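Non-structural protein NS2 (Bluetongue virus, PDB 1UTY) binds single-stranded RNA through the N-terminal domain modelled here, as a non-structural protein of the virus. Local coordinates at residues T9-C23 / P33-F45. Sequence-based numbering, arbitrary orientation.
Sequences TKNIFVLDVTAKTLC and PYCQIKIGRVVAF
Phe13 and Gln36 run side by side in the same direction, the amide of Gln36 turned only 19° from the plane of the ring. CG of Gln36 meets CE1 of Phe13 obliquely at 3.6 Å. With CG anti to the backbone N (chi1 177°) and the chain extended beyond it, Gln36 carries its amide past the ring to Asn11, where NE2 donates to OD1 of Asn11 over 2.7 Å. That bond is bent: OD1 lies near the plane of the Gln36 amide, while NE2 stands tilted out of the Asn11 carbonyl plane, the two amides being 40° apart. CD of Lys38 lies alongside the same OD1. The Tyr34 ring has Val14 O at its edge, near the ring plane, while CB of Phe13 and CB of Leu15 approach it obliquely; its OH bonds to Pro145 O of the second subunit, so this end of the contact reaches the dimer interface. Cys35 SG sits over one face of the Phe45 ring, offset toward the rim. Strands 10-15 and 34-39 are antiparallel neighbours in a mixed sheet, with helix 22-29 in the connection between them; strands 56-59 and 44-48 flank the pair. Hydrogen-bonded pairs Lys10-Ile39, Ile12-Ile37 and Val14-Cys35 hold the register, Val14 N reaching Cys35 O from above the carbonyl plane. On the face that carries the side chains of Ile12, Ile37 and Ile39, CD1 of Ile12 meets CD1 of Ile39 at 3.7 Å, and CD1 of Ile37 touches both CG2 of Val14 and SG of Cys23. Strands 73-79 and 84-87 pack against this apolar layer. Where the helix begins, Cys23 CB rests 3.8 Å from Cys35 CB. Just before it, Thr21 grips Asp16 OD2 with both its N and OG1, and as N-cap also bonds Gly24 N.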
ATOM      1  N   THR A   9      -7.100  10.219 -16.717  1.00 28.74           N
ATOM      2  CA  THR A   9      -5.667  10.438 -16.876  1.00 27.85           C
ATOM      3  C   THR A   9      -4.975  10.619 -15.520  1.00 27.53           C
ATOM      4  O   THR A   9      -5.451  11.383 -14.682  1.00 27.59           O
ATOM      5  CB  THR A   9      -5.478  11.729 -17.746  1.00 27.95           C
ATOM      6  OG1 THR A   9      -6.022  11.510 -19.052  1.00 27.82           O
ATOM      7  CG2 THR A   9      -4.011  12.054 -18.018  1.00 26.76           C
ATOM      8  N   LYS A  10      -3.844   9.947 -15.312  1.00 26.63           N
ATOM      9  CA  LYS A  10      -3.033  10.191 -14.117  1.00 26.16           C
ATOM     10  C   LYS A  10      -1.670  10.799 -14.461  1.00 25.66           C
ATOM     11  O   LYS A  10      -1.011  10.378 -15.426  1.00 25.34           O
ATOM     12  CB  LYS A  10      -2.844   8.912 -13.290  1.00 26.45           C
ATOM     13  CG  LYS A  10      -4.144   8.236 -12.786  1.00 27.69           C
ATOM     14  CD  LYS A  10      -4.906   9.077 -11.747  1.00 29.09           C
ATOM     15  CE  LYS A  10      -6.419   8.795 -11.797  1.00 31.57           C
ATOM     16  NZ  LYS A  10      -7.284  10.028 -11.741  1.00 31.80           N
ATOM     17  N   ASN A  11      -1.254  11.773 -13.648  1.00 24.70           N
ATOM     18  CA  ASN A  11       0.033  12.444 -13.798  1.00 23.68           C
ATOM     19  C   ASN A  11       0.956  12.218 -12.623  1.00 22.70           C
ATOM     20  O   ASN A  11       0.698  12.685 -11.520  1.00 22.55           O
ATOM     21  CB  ASN A  11      -0.177  13.943 -13.986  1.00 24.20           C
ATOM     22  CG  ASN A  11      -0.641  14.276 -15.360  1.00 25.43           C
ATOM     23  OD1 ASN A  11       0.165  14.334 -16.287  1.00 29.55           O
ATOM     24  ND2 ASN A  11      -1.949  14.443 -15.526  1.00 24.53           N
ATOM     25  N   ILE A  12       2.040  11.505 -12.880  1.00 21.51           N
ATOM     26  CA  ILE A  12       3.001  11.160 -11.859  1.00 20.98           C
ATOM     27  C   ILE A  12       4.270  11.951 -12.152  1.00 20.63           C
ATOM     28  O   ILE A  12       4.781  11.939 -13.270  1.00 20.56           O
ATOM     29  CB  ILE A  12       3.236   9.608 -11.834  1.00 21.20           C
ATOM     30  CG1 ILE A  12       1.928   8.882 -11.508  1.00 21.01           C
ATOM     31  CG2 ILE A  12       4.260   9.191 -10.775  1.00 20.23           C
ATOM     32  CD1 ILE A  12       1.220   8.348 -12.724  1.00 24.50           C
ATOM     33  N   PHE A  13       4.727  12.671 -11.140  1.00 19.68           N
ATOM     34  CA  PHE A  13       5.912  13.487 -11.217  1.00 19.52           C
ATOM     35  C   PHE A  13       6.937  12.843 -10.311  1.00 19.73           C
ATOM     36  O   PHE A  13       6.847  12.942  -9.089  1.00 19.65           O
ATOM     37  CB  PHE A  13       5.583  14.923 -10.792  1.00 19.35           C
ATOM     38  CG  PHE A  13       4.526  15.576 -11.663  1.00 18.54           C
ATOM     39  CD1 PHE A  13       4.891  16.267 -12.815  1.00 16.31           C
ATOM     40  CD2 PHE A  13       3.168  15.450 -11.347  1.00 16.42           C
ATOM     41  CE1 PHE A  13       3.918  16.854 -13.647  1.00 18.38           C
ATOM     42  CE2 PHE A  13       2.182  16.026 -12.151  1.00 18.49           C
ATOM     43  CZ  PHE A  13       2.555  16.732 -13.324  1.00 17.90           C
ATOM     44  N   VAL A  14       7.877  12.127 -10.913  1.00 20.02           N
ATOM     45  CA  VAL A  14       8.896  11.427 -10.146  1.00 20.23           C
ATOM     46  C   VAL A  14       9.952  12.427  -9.739  1.00 20.85           C
ATOM     47  O   VAL A  14      10.485  13.157 -10.581  1.00 21.57           O
ATOM     48  CB  VAL A  14       9.513  10.237 -10.915  1.00 20.14           C
ATOM     49  CG1 VAL A  14      10.478   9.475 -10.030  1.00 18.38           C
ATOM     50  CG2 VAL A  14       8.403   9.283 -11.410  1.00 19.42           C
ATOM     51  N   LEU A  15      10.199  12.489  -8.432  1.00 21.37           N
ATOM     52  CA  LEU A  15      11.301  13.234  -7.866  1.00 21.97           C
ATOM     53  C   LEU A  15      12.322  12.185  -7.449  1.00 22.60           C
ATOM     54  O   LEU A  15      12.092  11.416  -6.500  1.00 23.60           O
ATOM     55  CB  LEU A  15      10.832  14.063  -6.668  1.00 21.53           C
ATOM     56  CG  LEU A  15      11.923  14.776  -5.843  1.00 23.12           C
ATOM     57  CD1 LEU A  15      12.702  15.797  -6.686  1.00 21.96           C
ATOM     58  CD2 LEU A  15      11.338  15.447  -4.577  1.00 23.48           C
ATOM     59  N   ASP A  16      13.427  12.138  -8.180  1.00 22.99           N
ATOM     60  CA  ASP A  16      14.492  11.160  -7.968  1.00 23.38           C
ATOM     61  C   ASP A  16      15.822  11.898  -7.988  1.00 23.45           C
ATOM     62  O   ASP A  16      16.511  11.926  -9.008  1.00 23.01           O
ATOM     63  CB  ASP A  16      14.467  10.080  -9.061  1.00 23.76           C
ATOM     64  CG  ASP A  16      15.646   9.095  -8.959  1.00 24.68           C
ATOM     65  OD1 ASP A  16      16.148   8.833  -7.847  1.00 26.28           O
ATOM     66  OD2 ASP A  16      16.145   8.527  -9.947  1.00 25.85           O
ATOM     67  N   VAL A  17      16.166  12.490  -6.843  1.00 23.64           N
ATOM     68  CA  VAL A  17      17.297  13.411  -6.710  1.00 23.62           C
ATOM     69  C   VAL A  17      18.670  12.743  -6.927  1.00 23.44           C
ATOM     70  O   VAL A  17      19.590  13.384  -7.458  1.00 23.15           O
ATOM     71  CB  VAL A  17      17.233  14.185  -5.328  1.00 24.16           C
ATOM     72  CG1 VAL A  17      18.594  14.721  -4.905  1.00 24.31           C
ATOM     73  CG2 VAL A  17      16.247  15.342  -5.406  1.00 24.24           C
ATOM     74  N   THR A  18      18.815  11.480  -6.512  1.00 22.94           N
ATOM     75  CA  THR A  18      20.078  10.762  -6.724  1.00 23.38           C
ATOM     76  C   THR A  18      20.187  10.232  -8.146  1.00 22.96           C
ATOM     77  O   THR A  18      21.232   9.729  -8.536  1.00 22.69           O
ATOM     78  CB  THR A  18      20.349   9.609  -5.683  1.00 23.17           C
ATOM     79  OG1 THR A  18      19.351   8.586  -5.799  1.00 24.96           O
ATOM     80  CG2 THR A  18      20.222  10.107  -4.255  1.00 22.93           C
ATOM     81  N   ALA A  19      19.105  10.355  -8.911  1.00 23.29           N
ATOM     82  CA  ALA A  19      19.109  10.034 -10.345  1.00 23.49           C
ATOM     83  C   ALA A  19      19.609   8.622 -10.662  1.00 23.74           C
ATOM     84  O   ALA A  19      20.358   8.423 -11.613  1.00 23.81           O
ATOM     85  CB  ALA A  19      19.919  11.069 -11.119  1.00 23.36           C
ATOM     86  N   LYS A  20      19.194   7.648  -9.858  1.00 24.47           N
ATOM     87  CA  LYS A  20      19.539   6.255 -10.118  1.00 24.88           C
ATOM     88  C   LYS A  20      18.443   5.571 -10.952  1.00 24.86           C
ATOM     89  O   LYS A  20      18.662   4.482 -11.477  1.00 25.68           O
ATOM     90  CB  LYS A  20      19.813   5.476  -8.815  1.00 25.35           C
ATOM     91  CG  LYS A  20      20.873   6.084  -7.858  1.00 25.14           C
ATOM     92  CD  LYS A  20      22.202   6.302  -8.540  1.00 26.20           C
ATOM     93  CE  LYS A  20      23.341   6.556  -7.537  1.00 25.38           C
ATOM     94  NZ  LYS A  20      24.607   6.676  -8.298  1.00 23.84           N
ATOM     95  N   THR A  21      17.272   6.196 -11.079  1.00 23.91           N
ATOM     96  CA  THR A  21      16.267   5.692 -12.019  1.00 23.17           C
ATOM     97  C   THR A  21      16.412   6.399 -13.361  1.00 23.60           C
ATOM     98  O   THR A  21      16.940   7.520 -13.434  1.00 23.31           O
ATOM     99  CB  THR A  21      14.814   5.877 -11.501  1.00 22.97           C
ATOM    100  OG1 THR A  21      14.471   7.268 -11.502  1.00 21.06           O
ATOM    101  CG2 THR A  21      14.655   5.431 -10.050  1.00 21.88           C
ATOM    102  N   LEU A  22      15.937   5.755 -14.423  1.00 23.77           N
ATOM    103  CA  LEU A  22      15.907   6.401 -15.725  1.00 24.31           C
ATOM    104  C   LEU A  22      15.300   7.811 -15.630  1.00 24.35           C
ATOM    105  O   LEU A  22      15.873   8.772 -16.152  1.00 24.46           O
ATOM    106  CB  LEU A  22      15.136   5.563 -16.750  1.00 24.04           C
ATOM    107  CG  LEU A  22      15.047   6.271 -18.109  1.00 24.45           C
ATOM    108  CD1 LEU A  22      16.375   6.138 -18.839  1.00 23.71           C
ATOM    109  CD2 LEU A  22      13.896   5.737 -18.950  1.00 24.69           C
ATOM    110  N   CYS A  23      14.147   7.901 -14.971  1.00 24.43           N
ATOM    111  CA  CYS A  23      13.469   9.157 -14.641  1.00 25.33           C
ATOM    112  C   CYS A  23      14.376  10.221 -14.066  1.00 24.99           C
ATOM    113  O   CYS A  23      14.345  11.358 -14.521  1.00 25.37           O
ATOM    114  CB  CYS A  23      12.370   8.896 -13.601  1.00 25.27           C
ATOM    115  SG  CYS A  23      10.941   8.059 -14.280  1.00 28.83           S
ATOM    116  N   PRO A  33      13.838  19.254 -12.030  1.00 19.99           N
ATOM    117  CA  PRO A  33      13.651  18.478 -10.793  1.00 20.23           C
ATOM    118  C   PRO A  33      12.799  17.213 -10.995  1.00 20.51           C
ATOM    119  O   PRO A  33      13.150  16.170 -10.450  1.00 20.77           O
ATOM    120  CB  PRO A  33      12.988  19.468  -9.820  1.00 19.71           C
ATOM    121  CG  PRO A  33      12.550  20.660 -10.638  1.00 20.01           C
ATOM    122  CD  PRO A  33      13.145  20.555 -12.006  1.00 20.14           C
ATOM    123  N   TYR A  34      11.735  17.278 -11.791  1.00 20.89           N
ATOM    124  CA  TYR A  34      10.849  16.110 -11.942  1.00 21.26           C
ATOM    125  C   TYR A  34      10.936  15.425 -13.287  1.00 21.48           C
ATOM    126  O   TYR A  34      11.298  16.049 -14.300  1.00 21.05           O
ATOM    127  CB  TYR A  34       9.385  16.484 -11.694  1.00 20.77           C
ATOM    128  CG  TYR A  34       9.179  17.198 -10.394  1.00 21.12           C
ATOM    129  CD1 TYR A  34       8.998  16.489  -9.201  1.00 20.35           C
ATOM    130  CD2 TYR A  34       9.173  18.596 -10.345  1.00 21.27           C
ATOM    131  CE1 TYR A  34       8.818  17.169  -7.976  1.00 19.99           C
ATOM    132  CE2 TYR A  34       9.002  19.275  -9.134  1.00 20.00           C
ATOM    133  CZ  TYR A  34       8.817  18.560  -7.960  1.00 18.96           C
ATOM    134  OH  TYR A  34       8.652  19.250  -6.778  1.00 18.26           O
ATOM    135  N   CYS A  35      10.579  14.138 -13.292  1.00 21.50           N
ATOM    136  CA  CYS A  35      10.191  13.496 -14.531  1.00 22.08           C
ATOM    137  C   CYS A  35       8.696  13.221 -14.524  1.00 22.27           C
ATOM    138  O   CYS A  35       8.210  12.415 -13.710  1.00 23.12           O
ATOM    139  CB  CYS A  35      10.977  12.214 -14.772  1.00 22.39           C
ATOM    140  SG  CYS A  35      10.770  11.609 -16.452  1.00 24.43           S
ATOM    141  N   GLN A  36       7.960  13.890 -15.408  1.00 21.69           N
ATOM    142  CA  GLN A  36       6.529  13.626 -15.525  1.00 21.89           C
ATOM    143  C   GLN A  36       6.230  12.322 -16.280  1.00 22.20           C
ATOM    144  O   GLN A  36       6.719  12.113 -17.411  1.00 22.04           O
ATOM    145  CB  GLN A  36       5.800  14.788 -16.196  1.00 21.50           C
ATOM    146  CG  GLN A  36       4.310  14.542 -16.417  1.00 22.88           C
ATOM    147  CD  GLN A  36       3.628  15.668 -17.218  1.00 24.61           C
ATOM    148  OE1 GLN A  36       4.293  16.415 -17.936  1.00 26.68           O
ATOM    149  NE2 GLN A  36       2.314  15.772 -17.107  1.00 21.40           N
ATOM    150  N   ILE A  37       5.422  11.459 -15.647  1.00 21.89           N
ATOM    151  CA  ILE A  37       4.814  10.312 -16.313  1.00 21.38           C
ATOM    152  C   ILE A  37       3.304  10.498 -16.393  1.00 21.54           C
ATOM    153  O   ILE A  37       2.626  10.573 -15.379  1.00 21.18           O
ATOM    154  CB  ILE A  37       5.157   8.993 -15.583  1.00 21.70           C
ATOM    155  CG1 ILE A  37       6.676   8.887 -15.413  1.00 20.58           C
ATOM    156  CG2 ILE A  37       4.582   7.783 -16.353  1.00 19.30           C
ATOM    157  CD1 ILE A  37       7.104   7.746 -14.530  1.00 20.97           C
ATOM    158  N   LYS A  38       2.795  10.586 -17.613  1.00 22.03           N
ATOM    159  CA  LYS A  38       1.372  10.755 -17.855  1.00 22.41           C
ATOM    160  C   LYS A  38       0.795   9.455 -18.390  1.00 22.83           C
ATOM    161  O   LYS A  38       1.274   8.930 -19.396  1.00 22.47           O
ATOM    162  CB  LYS A  38       1.121  11.883 -18.844  1.00 22.22           C
ATOM    163  CG  LYS A  38      -0.358  12.171 -19.088  1.00 22.31           C
ATOM    164  CD  LYS A  38      -0.565  13.586 -19.636  1.00 22.64           C
ATOM    165  CE  LYS A  38      -0.399  13.631 -21.147  1.00 23.60           C
ATOM    166  NZ  LYS A  38      -0.500  15.038 -21.695  1.00 23.10           N
ATOM    167  N   ILE A  39      -0.222   8.938 -17.700  1.00 23.38           N
ATOM    168  CA  ILE A  39      -0.894   7.703 -18.118  1.00 24.30           C
ATOM    169  C   ILE A  39      -2.308   8.049 -18.537  1.00 23.84           C
ATOM    170  O   ILE A  39      -2.977   8.814 -17.852  1.00 25.09           O
ATOM    171  CB  ILE A  39      -0.914   6.668 -16.966  1.00 24.61           C
ATOM    172  CG1 ILE A  39       0.500   6.283 -16.558  1.00 24.99           C
ATOM    173  CG2 ILE A  39      -1.657   5.401 -17.386  1.00 26.59           C
ATOM    174  CD1 ILE A  39       0.552   5.641 -15.190  1.00 28.44           C
ATOM    175  N   GLY A  40      -2.753   7.523 -19.674  1.00 23.54           N
ATOM    176  CA  GLY A  40      -4.114   7.757 -20.132  1.00 22.33           C
ATOM    177  C   GLY A  40      -4.261   7.730 -21.636  1.00 21.84           C
ATOM    178  O   GLY A  40      -3.473   7.108 -22.326  1.00 22.01           O
ATOM    179  N   ARG A  41      -5.287   8.410 -22.133  1.00 21.09           N
ATOM    180  CA  ARG A  41      -5.554   8.529 -23.560  1.00 20.98           C
ATOM    181  C   ARG A  41      -4.299   9.008 -24.291  1.00 19.96           C
ATOM    182  O   ARG A  41      -3.958   8.502 -25.357  1.00 19.58           O
ATOM    183  CB  ARG A  41      -6.707   9.526 -23.788  1.00 21.10           C
ATOM    184  CG  ARG A  41      -7.256   9.588 -25.208  1.00 22.17           C
ATOM    185  CD  ARG A  41      -8.453  10.532 -25.357  1.00 23.72           C
ATOM    186  NE  ARG A  41      -8.453  11.268 -26.620  1.00 25.03           N
ATOM    187  CZ  ARG A  41      -9.508  11.369 -27.433  1.00 26.42           C
ATOM    188  NH1 ARG A  41     -10.657  10.773 -27.132  1.00 26.43           N
ATOM    189  NH2 ARG A  41      -9.419  12.063 -28.561  1.00 26.50           N
ATOM    190  N   VAL A  42      -3.663  10.014 -23.703  1.00 18.73           N
ATOM    191  CA  VAL A  42      -2.411  10.562 -24.167  1.00 17.86           C
ATOM    192  C   VAL A  42      -1.374  10.194 -23.117  1.00 17.56           C
ATOM    193  O   VAL A  42      -1.582  10.418 -21.926  1.00 17.31           O
ATOM    194  CB  VAL A  42      -2.507  12.094 -24.329  1.00 17.95           C
ATOM    195  CG1 VAL A  42      -1.186  12.691 -24.834  1.00 17.06           C
ATOM    196  CG2 VAL A  42      -3.666  12.463 -25.264  1.00 17.37           C
ATOM    197  N   VAL A  43      -0.281   9.581 -23.556  1.00 17.12           N
ATOM    198  CA  VAL A  43       0.827   9.273 -22.656  1.00 17.00           C
ATOM    199  C   VAL A  43       1.961  10.269 -22.832  1.00 16.72           C
ATOM    200  O   VAL A  43       2.057  10.939 -23.866  1.00 16.63           O
ATOM    201  CB  VAL A  43       1.302   7.816 -22.819  1.00 17.29           C
ATOM    202  CG1 VAL A  43       0.082   6.888 -22.881  1.00 16.80           C
ATOM    203  CG2 VAL A  43       2.174   7.652 -24.073  1.00 18.39           C
ATOM    204  N   ALA A  44       2.799  10.398 -21.813  1.00 17.03           N
ATOM    205  CA  ALA A  44       3.936  11.309 -21.899  1.00 17.83           C
ATOM    206  C   ALA A  44       5.053  10.943 -20.956  1.00 18.67           C
ATOM    207  O   ALA A  44       4.824  10.461 -19.856  1.00 19.39           O
ATOM    208  CB  ALA A  44       3.501  12.798 -21.688  1.00 17.08           C
ATOM    209  N   PHE A  45       6.275  11.195 -21.397  1.00 19.70           N
ATOM    210  CA  PHE A  45       7.444  11.122 -20.540  1.00 20.94           C
ATOM    211  C   PHE A  45       8.119  12.472 -20.760  1.00 20.75           C
ATOM    212  O   PHE A  45       8.442  12.824 -21.888  1.00 20.25           O
ATOM    213  CB  PHE A  45       8.313   9.925 -20.962  1.00 21.65           C
ATOM    214  CG  PHE A  45       9.613   9.780 -20.194  1.00 25.85           C
ATOM    215  CD1 PHE A  45      10.733  10.542 -20.530  1.00 30.39           C
ATOM    216  CD2 PHE A  45       9.734   8.851 -19.167  1.00 29.50           C
ATOM    217  CE1 PHE A  45      11.951  10.397 -19.827  1.00 32.53           C
ATOM    218  CE2 PHE A  45      10.936   8.700 -18.461  1.00 30.59           C
ATOM    219  CZ  PHE A  45      12.046   9.466 -18.794  1.00 31.72           C
TER
HETATM  220  O   HOH W   1      13.802  13.542 -10.604  1.00 41.96           O